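Local coordinates for protein heme oxygenase (Chlamydomonas reinhardtii, PDB 4RAJ) that probably catalyses the oxidative opening of heme to biliverdin with release of iron and carbon monoxide, and is captured here without its heme, at residues Val144-Leu149 / Ala216-Asn221; Lys22-Ala27 / Gln209-His214; Leu52-Leu57 / Gln104-Ala109; Ala45-Lys50 / Lys164-Pro169; Ser83-Val88 / Ser189-Gln194. All blocks are in the same frame, centred on the assembly; numbering follows the deposited sequence.

Interaction 1 of 5, residues Val144-Leu149 / Ala216-Asn221; sequences VYTQHL and AAFGHN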
# COMPACT_ATOMS: atom_id res chain seq x y z
N VAL A 144 2.37 -7.06 -0.17
CA VAL A 144 1.34 -6.95 0.86
C VAL A 144 2.00 -6.58 2.18
O VAL A 144 1.52 -5.70 2.89
CB VAL A 144 0.56 -8.27 1.02
CG1 VAL A 144 -0.38 -8.19 2.23
CG2 VAL A 144 -0.20 -8.59 -0.24
N TYR A 145 3.10 -7.25 2.50
CA TYR A 145 3.79 -7.03 3.76
C TYR A 145 4.19 -5.56 3.90
O TYR A 145 3.98 -4.94 4.96
CB TYR A 145 5.03 -7.94 3.89
CG TYR A 145 5.81 -7.69 5.16
CD1 TYR A 145 5.27 -7.99 6.40
CD2 TYR A 145 7.10 -7.17 5.12
CE1 TYR A 145 5.98 -7.77 7.58
CE2 TYR A 145 7.82 -6.94 6.30
CZ TYR A 145 7.25 -7.25 7.52
OH TYR A 145 7.94 -7.03 8.70
N THR A 146 4.70 -5.00 2.81
CA THR A 146 5.17 -3.62 2.77
C THR A 146 4.05 -2.58 2.74
O THR A 146 4.08 -1.61 3.50
CB THR A 146 6.04 -3.38 1.54
OG1 THR A 146 7.07 -4.39 1.47
CG2 THR A 146 6.68 -2.00 1.58
N GLN A 147 3.10 -2.78 1.84
CA GLN A 147 2.06 -1.79 1.53
C GLN A 147 0.88 -1.88 2.48
O GLN A 147 0.51 -0.89 3.12
CB GLN A 147 1.56 -1.99 0.09
CG GLN A 147 2.67 -1.95 -0.99
CD GLN A 147 3.18 -0.55 -1.26
OE1 GLN A 147 2.89 0.38 -0.51
NE2 GLN A 147 3.94 -0.39 -2.35
N HIS A 148 0.27 -3.05 2.58
CA HIS A 148 -0.95 -3.16 3.36
C HIS A 148 -0.73 -3.01 4.84
O HIS A 148 -1.58 -2.48 5.55
CB HIS A 148 -1.64 -4.48 3.08
CG HIS A 148 -2.29 -4.54 1.74
ND1 HIS A 148 -1.61 -4.93 0.60
CD2 HIS A 148 -3.55 -4.25 1.35
CE1 HIS A 148 -2.44 -4.88 -0.43
NE2 HIS A 148 -3.62 -4.47 -0.00
N LEU A 149 0.41 -3.47 5.33
CA LEU A 149 0.64 -3.45 6.77
C LEU A 149 1.02 -2.05 7.23
O LEU A 149 0.72 -1.65 8.36
CB LEU A 149 1.70 -4.50 7.15
CG LEU A 149 1.12 -5.86 7.57
CD1 LEU A 149 0.18 -6.45 6.52
CD2 LEU A 149 2.21 -6.87 7.91
N ALA A 216 11.91 -3.41 -3.12
CA ALA A 216 11.43 -2.82 -4.37
C ALA A 216 10.17 -2.01 -4.14
O ALA A 216 9.95 -0.99 -4.80
CB ALA A 216 11.17 -3.91 -5.42
N ALA A 217 9.33 -2.45 -3.20
CA ALA A 217 8.10 -1.72 -2.90
C ALA A 217 8.42 -0.34 -2.36
O ALA A 217 7.79 0.64 -2.75
CB ALA A 217 7.24 -2.51 -1.91
N PHE A 218 9.42 -0.24 -1.47
CA PHE A 218 9.87 1.07 -1.01
C PHE A 218 10.38 1.90 -2.18
O PHE A 218 10.07 3.08 -2.32
CB PHE A 218 10.98 0.95 0.04
CG PHE A 218 10.49 0.59 1.41
CD1 PHE A 218 10.08 1.58 2.30
CD2 PHE A 218 10.45 -0.74 1.82
CE1 PHE A 218 9.63 1.25 3.57
CE2 PHE A 218 10.00 -1.07 3.08
CZ PHE A 218 9.58 -0.08 3.96
N GLY A 219 11.18 1.27 -3.03
CA GLY A 219 11.76 1.96 -4.17
C GLY A 219 10.70 2.52 -5.10
O GLY A 219 10.78 3.68 -5.53
N HIS A 220 9.70 1.69 -5.41
CA HIS A 220 8.60 2.12 -6.27
C HIS A 220 7.82 3.26 -5.62
O HIS A 220 7.47 4.24 -6.28
CB HIS A 220 7.68 0.94 -6.58
CG HIS A 220 8.22 0.01 -7.62
ND1 HIS A 220 8.32 0.35 -8.95
CD2 HIS A 220 8.68 -1.27 -7.53
CE1 HIS A 220 8.82 -0.66 -9.63
NE2 HIS A 220 9.05 -1.66 -8.79
N ASN A 221 7.51 3.10 -4.33
CA ASN A 221 6.74 4.11 -3.62
C ASN A 221 7.47 5.43 -3.63
O ASN A 221 6.88 6.48 -3.86
CB ASN A 221 6.48 3.68 -2.17
CG ASN A 221 5.32 2.71 -2.05
OD1 ASN A 221 4.84 2.19 -3.06
ND2 ASN A 221 4.87 2.47 -0.83
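Gln147 and Asn221 face each other from opposite directions and join their amides by two hydrogen bonds. Gln147 NE2 gives a nearly straight bond to Asn221 OD1 (2.8 Å, 176°), and Asn221 ND2 returns one to Gln147 OE1 at 2.9 Å. Each acceptor lies close to the plane of the donating amide, yet the two amides are twisted 44° apart. Beside them Thr146 CG2 rests on Ala217 CB at 3.6 Å and over one face of the Phe218 ring, 4.2 Å from its centroid, a CH-pi contact. These residues join helices 140-151 and 204-227 of the all-helical heme oxygenase fold, and four of them line a pocket that holds a polyether, probably from the crystallisation liquor. With an alanine at Gln147 both amide bonds would go, and Asn221 OD1 would probably be left without this donor, its amide held from the ND2 side by the polyether. Further out, Tyr125 OH is hydrogen-bonded to Gln147 NE2, and Thr146 OG1 to His214 and to the carbonyl of Ala142.

Interaction 2 of 5, residues Lys22-Ala27 / Gln209-His214; sequences KRLSKA and QLLSEH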
# COMPACT_ATOMS: atom_id res chain seq x y z
N LYS A 22 11.68 -10.14 10.36
CA LYS A 22 12.77 -9.42 10.99
C LYS A 22 13.92 -9.23 10.02
O LYS A 22 14.58 -8.19 10.02
CB LYS A 22 13.23 -10.15 12.25
CG LYS A 22 14.09 -9.30 13.17
CD LYS A 22 13.53 -9.27 14.59
CE LYS A 22 14.02 -10.45 15.41
NZ LYS A 22 13.34 -10.52 16.74
N ARG A 23 14.16 -10.23 9.17
CA ARG A 23 15.20 -10.08 8.16
C ARG A 23 14.84 -8.97 7.18
O ARG A 23 15.69 -8.18 6.78
CB ARG A 23 15.44 -11.39 7.41
CG ARG A 23 16.54 -11.24 6.34
CD ARG A 23 17.24 -12.55 6.05
NE ARG A 23 16.67 -13.23 4.89
CZ ARG A 23 17.23 -13.27 3.68
NH1 ARG A 23 18.38 -12.66 3.45
NH2 ARG A 23 16.62 -13.92 2.70
N LEU A 24 13.57 -8.90 6.80
CA LEU A 24 13.14 -7.88 5.85
C LEU A 24 13.18 -6.49 6.47
O LEU A 24 13.73 -5.55 5.88
CB LEU A 24 11.73 -8.18 5.33
CG LEU A 24 11.65 -8.98 4.02
CD1 LEU A 24 12.47 -10.26 4.10
CD2 LEU A 24 10.21 -9.32 3.69
N SER A 25 12.63 -6.36 7.67
CA SER A 25 12.60 -5.06 8.34
C SER A 25 14.01 -4.53 8.63
O SER A 25 14.25 -3.33 8.53
CB SER A 25 11.78 -5.14 9.63
OG SER A 25 10.47 -5.58 9.33
N LYS A 26 14.94 -5.42 8.97
CA LYS A 26 16.33 -5.01 9.15
C LYS A 26 16.94 -4.52 7.84
O LYS A 26 17.67 -3.53 7.81
CB LYS A 26 17.19 -6.16 9.70
CG LYS A 26 17.01 -6.42 11.18
CD LYS A 26 18.20 -7.19 11.76
CE LYS A 26 18.40 -8.52 11.07
NZ LYS A 26 19.55 -9.28 11.64
N ALA A 27 16.66 -5.23 6.75
CA ALA A 27 17.24 -4.86 5.47
C ALA A 27 16.66 -3.54 4.95
O ALA A 27 17.35 -2.79 4.27
CB ALA A 27 17.02 -5.96 4.46
N GLN A 209 14.14 -13.59 -2.75
CA GLN A 209 13.29 -12.82 -3.65
C GLN A 209 12.27 -11.99 -2.89
O GLN A 209 11.96 -10.88 -3.30
CB GLN A 209 12.55 -13.74 -4.61
CG GLN A 209 13.36 -14.23 -5.78
CD GLN A 209 12.53 -15.05 -6.74
OE1 GLN A 209 11.84 -15.98 -6.33
NE2 GLN A 209 12.59 -14.71 -8.02
N LEU A 210 11.75 -12.53 -1.80
CA LEU A 210 10.79 -11.79 -0.98
C LEU A 210 11.45 -10.58 -0.35
O LEU A 210 10.86 -9.50 -0.28
CB LEU A 210 10.20 -12.71 0.09
CG LEU A 210 9.31 -13.83 -0.46
CD1 LEU A 210 9.08 -14.92 0.59
CD2 LEU A 210 7.98 -13.24 -0.93
N LEU A 211 12.68 -10.75 0.12
CA LEU A 211 13.49 -9.62 0.59
C LEU A 211 13.62 -8.58 -0.52
O LEU A 211 13.38 -7.39 -0.29
CB LEU A 211 14.88 -10.09 1.06
CG LEU A 211 15.89 -9.00 1.46
CD1 LEU A 211 15.20 -7.99 2.34
CD2 LEU A 211 17.08 -9.60 2.19
N SER A 212 14.01 -9.02 -1.71
CA SER A 212 14.21 -8.09 -2.82
C SER A 212 12.92 -7.35 -3.16
O SER A 212 12.96 -6.17 -3.44
CB SER A 212 14.74 -8.82 -4.05
OG SER A 212 16.05 -9.29 -3.82
N GLU A 213 11.79 -8.05 -3.15
CA GLU A 213 10.55 -7.42 -3.54
C GLU A 213 10.06 -6.43 -2.47
O GLU A 213 9.46 -5.42 -2.80
CB GLU A 213 9.48 -8.48 -3.83
CG GLU A 213 9.75 -9.21 -5.15
CD GLU A 213 9.77 -8.27 -6.35
OE1 GLU A 213 8.91 -7.36 -6.42
OE2 GLU A 213 10.65 -8.45 -7.22
N HIS A 214 10.35 -6.73 -1.20
CA HIS A 214 10.09 -5.83 -0.08
C HIS A 214 10.83 -4.49 -0.29
O HIS A 214 10.25 -3.42 -0.18
CB HIS A 214 10.52 -6.52 1.23
CG HIS A 214 10.47 -5.66 2.46
ND1 HIS A 214 9.30 -5.12 2.95
CD2 HIS A 214 11.44 -5.29 3.32
CE1 HIS A 214 9.56 -4.45 4.06
NE2 HIS A 214 10.86 -4.52 4.30
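Leu24 lies across the His214 ring, its CB over one face at 4.0 Å from the centroid, while its CD2 touches His214 CB at 3.7 Å. The other branch of Leu24 turns to Leu211: the two leucines run antiparallel alongside one another, with Leu24 CD1 3.9 Å from Leu211 CB. In Leu211, CG anti to the backbone N (chi1 174°) carries both methyls out toward helix 20-27, where they divide between two partners. CD1 presses on Ala27 CB at a tight 3.5 Å, and CD2 sits over one face of the Arg23 guanidinium, 3.6 Å from NH1. The contact packs the short helix 20-27 against the long helix 204-227 of the heme oxygenase fold, with segment axes 9.7 Å apart and 39° between their directions. Trimming Leu24 to an alanine would probably open a gap beside Leu211 CB and His214 CB, where the two methyls now sit. The polar ends are satisfied beyond the patch: Arg23 forms a salt bridge with Asp208, and His214 bonds through NE2 to Ser28 and through ND1 to Thr146.

Interaction 3 of 5, residues Leu52-Leu57 / Gln104-Ala109; sequences LYAKAL and QHYLGA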
# COMPACT_ATOMS: atom_id res chain seq x y z
N LEU A 52 -5.17 18.70 -3.31
CA LEU A 52 -3.81 18.21 -3.49
C LEU A 52 -3.64 16.88 -2.77
O LEU A 52 -3.12 15.92 -3.33
CB LEU A 52 -2.81 19.23 -2.94
CG LEU A 52 -1.52 19.46 -3.69
CD1 LEU A 52 -1.80 19.54 -5.18
CD2 LEU A 52 -0.90 20.76 -3.17
N TYR A 53 -4.10 16.85 -1.52
CA TYR A 53 -4.07 15.65 -0.71
C TYR A 53 -4.72 14.46 -1.43
O TYR A 53 -4.16 13.37 -1.54
CB TYR A 53 -4.78 15.93 0.63
CG TYR A 53 -4.98 14.71 1.48
CD1 TYR A 53 -3.93 14.16 2.21
CD2 TYR A 53 -6.23 14.10 1.56
CE1 TYR A 53 -4.12 13.03 3.00
CE2 TYR A 53 -6.43 12.98 2.35
CZ TYR A 53 -5.38 12.45 3.06
OH TYR A 53 -5.58 11.34 3.84
N ALA A 54 -5.91 14.69 -1.96
CA ALA A 54 -6.69 13.63 -2.61
C ALA A 54 -6.06 13.17 -3.92
O ALA A 54 -6.10 11.99 -4.26
CB ALA A 54 -8.13 14.11 -2.84
N LYS A 55 -5.49 14.11 -4.68
CA LYS A 55 -4.75 13.73 -5.88
C LYS A 55 -3.57 12.83 -5.55
O LYS A 55 -3.28 11.88 -6.28
CB LYS A 55 -4.26 14.97 -6.64
CG LYS A 55 -5.28 15.50 -7.59
CD LYS A 55 -4.88 16.84 -8.17
CE LYS A 55 -5.92 17.89 -7.81
NZ LYS A 55 -6.02 18.97 -8.84
N ALA A 56 -2.89 13.14 -4.45
CA ALA A 56 -1.76 12.33 -4.01
C ALA A 56 -2.24 10.94 -3.57
O ALA A 56 -1.62 9.94 -3.91
CB ALA A 56 -1.01 13.03 -2.88
N LEU A 57 -3.35 10.89 -2.83
CA LEU A 57 -3.99 9.61 -2.48
C LEU A 57 -4.30 8.79 -3.72
O LEU A 57 -4.17 7.56 -3.72
CB LEU A 57 -5.30 9.83 -1.70
CG LEU A 57 -5.33 10.12 -0.21
CD1 LEU A 57 -6.76 10.08 0.28
CD2 LEU A 57 -4.50 9.14 0.58
N GLN A 104 -13.26 10.01 -4.26
CA GLN A 104 -14.55 10.54 -4.70
C GLN A 104 -15.06 11.58 -3.72
O GLN A 104 -15.61 12.62 -4.12
CB GLN A 104 -15.57 9.41 -4.89
CG GLN A 104 -15.22 8.50 -6.07
CD GLN A 104 -16.33 7.50 -6.40
OE1 GLN A 104 -16.18 6.29 -6.20
NE2 GLN A 104 -17.45 8.01 -6.89
N HIS A 105 -14.86 11.34 -2.43
CA HIS A 105 -15.30 12.30 -1.42
C HIS A 105 -14.67 13.69 -1.61
O HIS A 105 -15.37 14.72 -1.63
CB HIS A 105 -14.99 11.82 0.00
CG HIS A 105 -15.36 12.83 1.05
ND1 HIS A 105 -14.42 13.57 1.74
CD2 HIS A 105 -16.57 13.29 1.44
CE1 HIS A 105 -15.04 14.42 2.55
NE2 HIS A 105 -16.34 14.25 2.40
N TYR A 106 -13.35 13.73 -1.74
CA TYR A 106 -12.67 15.02 -1.81
C TYR A 106 -12.85 15.72 -3.14
O TYR A 106 -13.00 16.94 -3.18
CB TYR A 106 -11.19 14.83 -1.52
CG TYR A 106 -10.89 14.51 -0.08
CD1 TYR A 106 -11.03 15.48 0.91
CD2 TYR A 106 -10.46 13.24 0.31
CE1 TYR A 106 -10.75 15.20 2.23
CE2 TYR A 106 -10.19 12.95 1.64
CZ TYR A 106 -10.34 13.95 2.60
OH TYR A 106 -10.08 13.70 3.93
N LEU A 107 -12.84 14.95 -4.23
CA LEU A 107 -12.71 15.54 -5.57
C LEU A 107 -14.03 15.63 -6.33
O LEU A 107 -14.16 16.40 -7.29
CB LEU A 107 -11.69 14.75 -6.39
CG LEU A 107 -10.26 14.72 -5.85
CD1 LEU A 107 -9.34 14.06 -6.86
CD2 LEU A 107 -9.76 16.14 -5.53
N GLY A 108 -15.02 14.84 -5.91
CA GLY A 108 -16.35 14.95 -6.48
C GLY A 108 -16.48 14.37 -7.87
O GLY A 108 -15.75 13.46 -8.24
N ALA A 109 -17.40 14.91 -8.65
CA ALA A 109 -17.84 14.26 -9.89
C ALA A 109 -16.71 13.99 -10.89
O ALA A 109 -16.68 12.93 -11.52
CB ALA A 109 -18.92 15.11 -10.56
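Tyr53 turns the edge of its ring to the face of Tyr106 in an offset edge-to-face pair, with centroids 5.6 Å apart and planes at 80°. Tyr53 CE2 and Tyr106 CE2 are the nearest ring atoms, 3.8 Å apart. The two rings leave their helices by different first torsions. In Tyr53, CG lies anti to the backbone N (chi1 172°); in Tyr106 it is anti to the carbonyl carbon instead (chi1 -71°), which sets the edge of one ring against the face of the other. Ala54, with no more than a methyl, fits between the tyrosine and the leucine of the other segment: its CB is 3.4 Å from Tyr106 CB and 3.7 Å from Leu107 CG. Leu57 CG lies over a face of the Tyr53 ring, near the rim, and His105 ND1 is 3.9 Å above the face of Tyr106 opposite Tyr53. Just beyond Leu107 the helix ends at Gly108, whose phi is positive. The Tyr106 hydroxyl is hydrogen-bonded to the carbonyl of Gly173, tying this ring to a loop. In the heme oxygenase fold the contact joins the early turns of helix 50-76 to the last turn of helix 96-107, with Phe166, just past the end of helix 155-165, set edge-to-face with Tyr53.

Interaction 4 of 5, residues Ala45-Lys50 / Lys164-Pro169; sequences ALFSDK and KIFQLP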
# COMPACT_ATOMS: atom_id res chain seq x y z
N ALA A 45 2.70 20.10 2.68
CA ALA A 45 2.28 20.58 1.37
C ALA A 45 0.89 20.03 1.04
O ALA A 45 0.01 20.77 0.63
CB ALA A 45 3.28 20.17 0.30
N LEU A 46 0.70 18.74 1.25
CA LEU A 46 -0.58 18.11 0.89
C LEU A 46 -1.74 18.60 1.75
O LEU A 46 -2.84 18.80 1.24
CB LEU A 46 -0.48 16.60 0.98
CG LEU A 46 0.54 15.93 0.07
CD1 LEU A 46 0.48 14.44 0.33
CD2 LEU A 46 0.26 16.24 -1.39
N PHE A 47 -1.49 18.80 3.04
CA PHE A 47 -2.56 19.22 3.95
C PHE A 47 -2.95 20.68 3.75
O PHE A 47 -3.93 21.15 4.32
CB PHE A 47 -2.16 18.99 5.40
CG PHE A 47 -2.14 17.55 5.80
CD1 PHE A 47 -3.18 16.71 5.42
CD2 PHE A 47 -1.11 17.04 6.55
CE1 PHE A 47 -3.17 15.37 5.78
CE2 PHE A 47 -1.09 15.70 6.91
CZ PHE A 47 -2.13 14.87 6.52
N SER A 48 -2.19 21.39 2.92
CA SER A 48 -2.52 22.79 2.65
C SER A 48 -3.74 22.90 1.74
O SER A 48 -4.37 23.97 1.67
CB SER A 48 -1.32 23.52 2.01
OG SER A 48 -1.12 23.07 0.67
N ASP A 49 -4.11 21.79 1.10
CA ASP A 49 -5.20 21.78 0.12
C ASP A 49 -5.78 20.37 -0.03
O ASP A 49 -5.09 19.47 -0.49
CB ASP A 49 -4.68 22.28 -1.24
CG ASP A 49 -5.77 22.46 -2.28
OD1 ASP A 49 -6.84 21.81 -2.20
OD2 ASP A 49 -5.56 23.28 -3.20
N LYS A 50 -7.06 20.19 0.32
CA LYS A 50 -7.62 18.83 0.31
C LYS A 50 -7.59 18.26 -1.10
O LYS A 50 -7.49 17.04 -1.27
CB LYS A 50 -9.05 18.80 0.85
CG LYS A 50 -9.92 19.96 0.47
CD LYS A 50 -11.28 19.84 1.14
CE LYS A 50 -11.15 19.55 2.64
NZ LYS A 50 -12.47 19.44 3.32
N LYS A 164 -8.04 16.14 11.63
CA LYS A 164 -7.82 17.38 12.37
C LYS A 164 -7.82 18.60 11.44
O LYS A 164 -8.54 19.57 11.66
CB LYS A 164 -6.50 17.31 13.15
CG LYS A 164 -6.27 18.50 14.08
CD LYS A 164 -4.94 18.38 14.80
CE LYS A 164 -4.91 19.22 16.07
NZ LYS A 164 -5.65 18.57 17.18
N ILE A 165 -7.00 18.55 10.40
CA ILE A 165 -6.81 19.70 9.54
C ILE A 165 -8.01 19.96 8.63
O ILE A 165 -8.39 21.12 8.41
CB ILE A 165 -5.54 19.52 8.69
CG1 ILE A 165 -4.31 19.50 9.62
CG2 ILE A 165 -5.40 20.64 7.67
CD1 ILE A 165 -3.00 19.33 8.90
N PHE A 166 -8.63 18.90 8.13
CA PHE A 166 -9.76 19.05 7.22
C PHE A 166 -11.09 19.07 7.96
O PHE A 166 -12.13 19.15 7.33
CB PHE A 166 -9.79 17.92 6.19
CG PHE A 166 -8.60 17.92 5.26
CD1 PHE A 166 -7.99 19.11 4.89
CD2 PHE A 166 -8.11 16.73 4.76
CE1 PHE A 166 -6.91 19.12 4.03
CE2 PHE A 166 -7.01 16.73 3.90
CZ PHE A 166 -6.41 17.93 3.54
N GLN A 167 -11.03 18.97 9.28
CA GLN A 167 -12.22 18.97 10.14
C GLN A 167 -13.25 17.96 9.68
O GLN A 167 -14.42 18.29 9.47
CB GLN A 167 -12.84 20.37 10.20
CG GLN A 167 -11.93 21.40 10.82
CD GLN A 167 -12.56 22.77 10.83
OE1 GLN A 167 -13.76 22.92 11.08
NE2 GLN A 167 -11.75 23.79 10.56
N LEU A 168 -12.81 16.72 9.52
CA LEU A 168 -13.67 15.67 8.99
C LEU A 168 -14.63 15.10 10.02
O LEU A 168 -14.25 14.90 11.18
CB LEU A 168 -12.81 14.53 8.43
CG LEU A 168 -11.81 14.88 7.34
CD1 LEU A 168 -10.93 13.67 7.05
CD2 LEU A 168 -12.52 15.36 6.08
N PRO A 169 -15.87 14.79 9.59
CA PRO A 169 -16.75 13.91 10.38
C PRO A 169 -16.07 12.58 10.69
O PRO A 169 -15.14 12.18 9.99
CB PRO A 169 -17.96 13.70 9.46
CG PRO A 169 -17.91 14.82 8.48
CD PRO A 169 -16.47 15.19 8.31
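The backbones of 45-50 and 164-169 come together where each segment leaves a helix, with the CA atoms of Phe47 and Ile165 7.0 Å apart and those of Lys50 and Phe166 at 7.2 Å. Phe166 carries much of the contact. The edge of the Phe47 ring is directed at its face in an offset edge-to-face pair with planes at 70°, and Phe47 CD1 lies 3.9 Å from Phe166 CZ. Lys50 covers a face of the same ring: its CB is 4.0 Å from the centroid, a CH-pi contact, and its CE reaches CD1 of Phe166 at 3.9 Å. The aliphatic chain of Lys50 starts with CG between the backbone N and the carbonyl carbon (chi1 38°) and bends at chi3, which keeps it running along the phenyl ring. This arrangement links the connection between helices 29-47 and 50-76 to the end of helix 155-165 in the heme oxygenase fold. At the bend itself, Asp49 is the N-cap of helix 50-76, its OD1 accepting from the backbone N of Asp51, and Ser48 OG closes a 2.6 Å hydrogen bond onto the carbonyl oxygen of Ala45, which also accepts from Ser48 N. Ile165 completes the apolar part with CD1 set against Phe47 CB at 3.6 Å. Tyr106, from helix 96-107, borders the same cluster, touching Lys50.

Interaction 5 of 5, residues Ser83-Val88 / Ser189-Gln194; sequences SKFKDV and SAFKKQ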
# COMPACT_ATOMS: atom_id res chain seq x y z
N SER A 83 -3.23 -18.60 -2.03
CA SER A 83 -4.46 -19.18 -1.50
C SER A 83 -4.34 -19.49 -0.01
O SER A 83 -5.33 -19.41 0.72
CB SER A 83 -4.85 -20.43 -2.27
OG SER A 83 -5.17 -20.10 -3.60
N LYS A 84 -3.13 -19.80 0.45
CA LYS A 84 -2.93 -20.06 1.86
C LYS A 84 -3.24 -18.83 2.70
O LYS A 84 -3.56 -18.94 3.88
CB LYS A 84 -1.50 -20.53 2.13
CG LYS A 84 -1.22 -21.93 1.60
CD LYS A 84 0.21 -22.36 1.87
CE LYS A 84 0.47 -23.79 1.43
NZ LYS A 84 -0.32 -24.76 2.23
N PHE A 85 -3.18 -17.65 2.07
CA PHE A 85 -3.35 -16.38 2.75
C PHE A 85 -4.75 -15.78 2.55
O PHE A 85 -5.02 -14.67 3.01
CB PHE A 85 -2.30 -15.36 2.27
CG PHE A 85 -0.91 -15.64 2.78
CD1 PHE A 85 -0.15 -16.68 2.26
CD2 PHE A 85 -0.36 -14.86 3.79
CE1 PHE A 85 1.13 -16.95 2.74
CE2 PHE A 85 0.92 -15.11 4.27
CZ PHE A 85 1.67 -16.16 3.74
N LYS A 86 -5.62 -16.50 1.85
CA LYS A 86 -6.95 -15.98 1.52
C LYS A 86 -7.68 -15.36 2.71
O LYS A 86 -8.21 -14.25 2.61
CB LYS A 86 -7.81 -17.09 0.91
CG LYS A 86 -9.24 -16.66 0.62
CD LYS A 86 -9.78 -17.39 -0.60
CE LYS A 86 -11.24 -17.06 -0.86
NZ LYS A 86 -11.69 -17.61 -2.17
N ASP A 87 -7.70 -16.04 3.86
CA ASP A 87 -8.44 -15.50 5.01
C ASP A 87 -7.86 -14.17 5.53
O ASP A 87 -8.62 -13.27 5.89
CB ASP A 87 -8.49 -16.53 6.14
CG ASP A 87 -9.34 -17.74 5.78
OD1 ASP A 87 -10.16 -17.66 4.85
OD2 ASP A 87 -9.18 -18.79 6.45
N VAL A 88 -6.53 -14.04 5.55
CA VAL A 88 -5.92 -12.82 6.07
C VAL A 88 -5.95 -11.69 5.01
O VAL A 88 -5.97 -10.51 5.35
CB VAL A 88 -4.45 -13.06 6.55
CG1 VAL A 88 -4.42 -14.07 7.71
CG2 VAL A 88 -3.55 -13.55 5.42
N SER A 189 -1.16 -8.46 12.68
CA SER A 189 -0.45 -9.52 13.41
C SER A 189 -0.73 -10.89 12.78
O SER A 189 0.17 -11.74 12.71
CB SER A 189 -0.85 -9.53 14.89
OG SER A 189 -2.18 -9.96 15.06
N ALA A 190 -1.96 -11.10 12.31
CA ALA A 190 -2.33 -12.36 11.66
C ALA A 190 -1.54 -12.58 10.37
O ALA A 190 -1.09 -13.68 10.08
CB ALA A 190 -3.83 -12.40 11.38
N PHE A 191 -1.41 -11.52 9.58
CA PHE A 191 -0.64 -11.64 8.35
C PHE A 191 0.83 -11.90 8.67
O PHE A 191 1.46 -12.75 8.04
CB PHE A 191 -0.76 -10.39 7.48
CG PHE A 191 -0.03 -10.52 6.18
CD1 PHE A 191 1.31 -10.14 6.07
CD2 PHE A 191 -0.65 -11.09 5.08
CE1 PHE A 191 2.00 -10.30 4.88
CE2 PHE A 191 0.04 -11.25 3.88
CZ PHE A 191 1.37 -10.85 3.78
N LYS A 192 1.38 -11.16 9.63
CA LYS A 192 2.78 -11.35 10.00
C LYS A 192 3.07 -12.78 10.43
O LYS A 192 4.05 -13.37 10.00
CB LYS A 192 3.18 -10.42 11.14
CG LYS A 192 3.62 -9.05 10.74
CD LYS A 192 4.60 -8.57 11.77
CE LYS A 192 5.09 -7.18 11.48
NZ LYS A 192 4.23 -6.19 12.20
N LYS A 193 2.23 -13.31 11.30
CA LYS A 193 2.41 -14.66 11.81
C LYS A 193 2.42 -15.69 10.69
O LYS A 193 3.31 -16.54 10.62
CB LYS A 193 1.31 -14.99 12.82
CG LYS A 193 1.40 -16.40 13.41
CD LYS A 193 0.73 -16.44 14.78
CE LYS A 193 0.64 -17.85 15.31
NZ LYS A 193 -0.20 -18.68 14.41
N GLN A 194 1.45 -15.59 9.79
CA GLN A 194 1.40 -16.52 8.67
C GLN A 194 2.53 -16.29 7.68
O GLN A 194 3.08 -17.25 7.15
CB GLN A 194 0.06 -16.43 7.94
CG GLN A 194 -0.04 -17.43 6.81
CD GLN A 194 -1.45 -17.60 6.30
OE1 GLN A 194 -2.35 -16.83 6.65
NE2 GLN A 194 -1.67 -18.62 5.48
O HOH W 1 -5.06 -16.69 5.84
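Phe85 and Val88 pack on Phe191 and Gln194 where the short helices 80-84 and 86-89 of the all-helical heme oxygenase fold lie against helix 184-200. The apolar contacts gather largely round two rings. Phe85 CD2 approaches Phe191 CE2 at 3.6 Å, with the planes inclined at 49°, so the pair is neither stacked nor edge-to-face. Val88 divides its methyls, CG2 meeting Phe191 CD2 at 3.8 Å and CG1 meeting Ala190 CB at 4.1 Å. Gln194 adds a flat contact: its CG lies over one face of the Phe85 ring, 3.9 Å from the centroid, and its amide is stacked on that ring with only 11° between the planes. With CG anti to the backbone N (chi1 -177°) and the rest of the chain extended, the glutamine reaches right across the ring. Further partners are Trp198, edge-to-face with Phe85, and Leu149 of helix 140-151, which touches Phe191. The polar contacts belong to the amide end. Gln194 NE2 donates to the carbonyl oxygen of Lys84 at an apparent 2.5 Å, shorter than expected and so of doubtful exact length, while a water bridges Gln194 OE1 and Val88 N, accepting from Val88 N at 3.0 Å and donating to Gln194 OE1 at 2.8 Å.

Interactions 1 and 2 share helix 204-227, their centres about 10 Å apart, and meet directly: Tyr145 OH and Ser25 OG are 3.0 Å apart, a probable hydrogen bond. Interaction 5 joins interaction 1 from another side of helix 140-151, Leu149 CD2 packing on Lys192 CG at 3.8 Å and Val144 CG1 on Phe191 CE2 at 3.5 Å. Interactions 3 and 4 form a separate cluster, centres about 11 Å apart, in which Tyr106 OH touches Phe166 CD2 at 3.7 Å. The centres of interactions 3 and 4 lie about 22 and 25 Å from that of interaction 1. The polyether pocket involves interaction 1 most directly, while the side chains of Leu46 and Tyr53 come within about 4 and 5 Å of bound polyether.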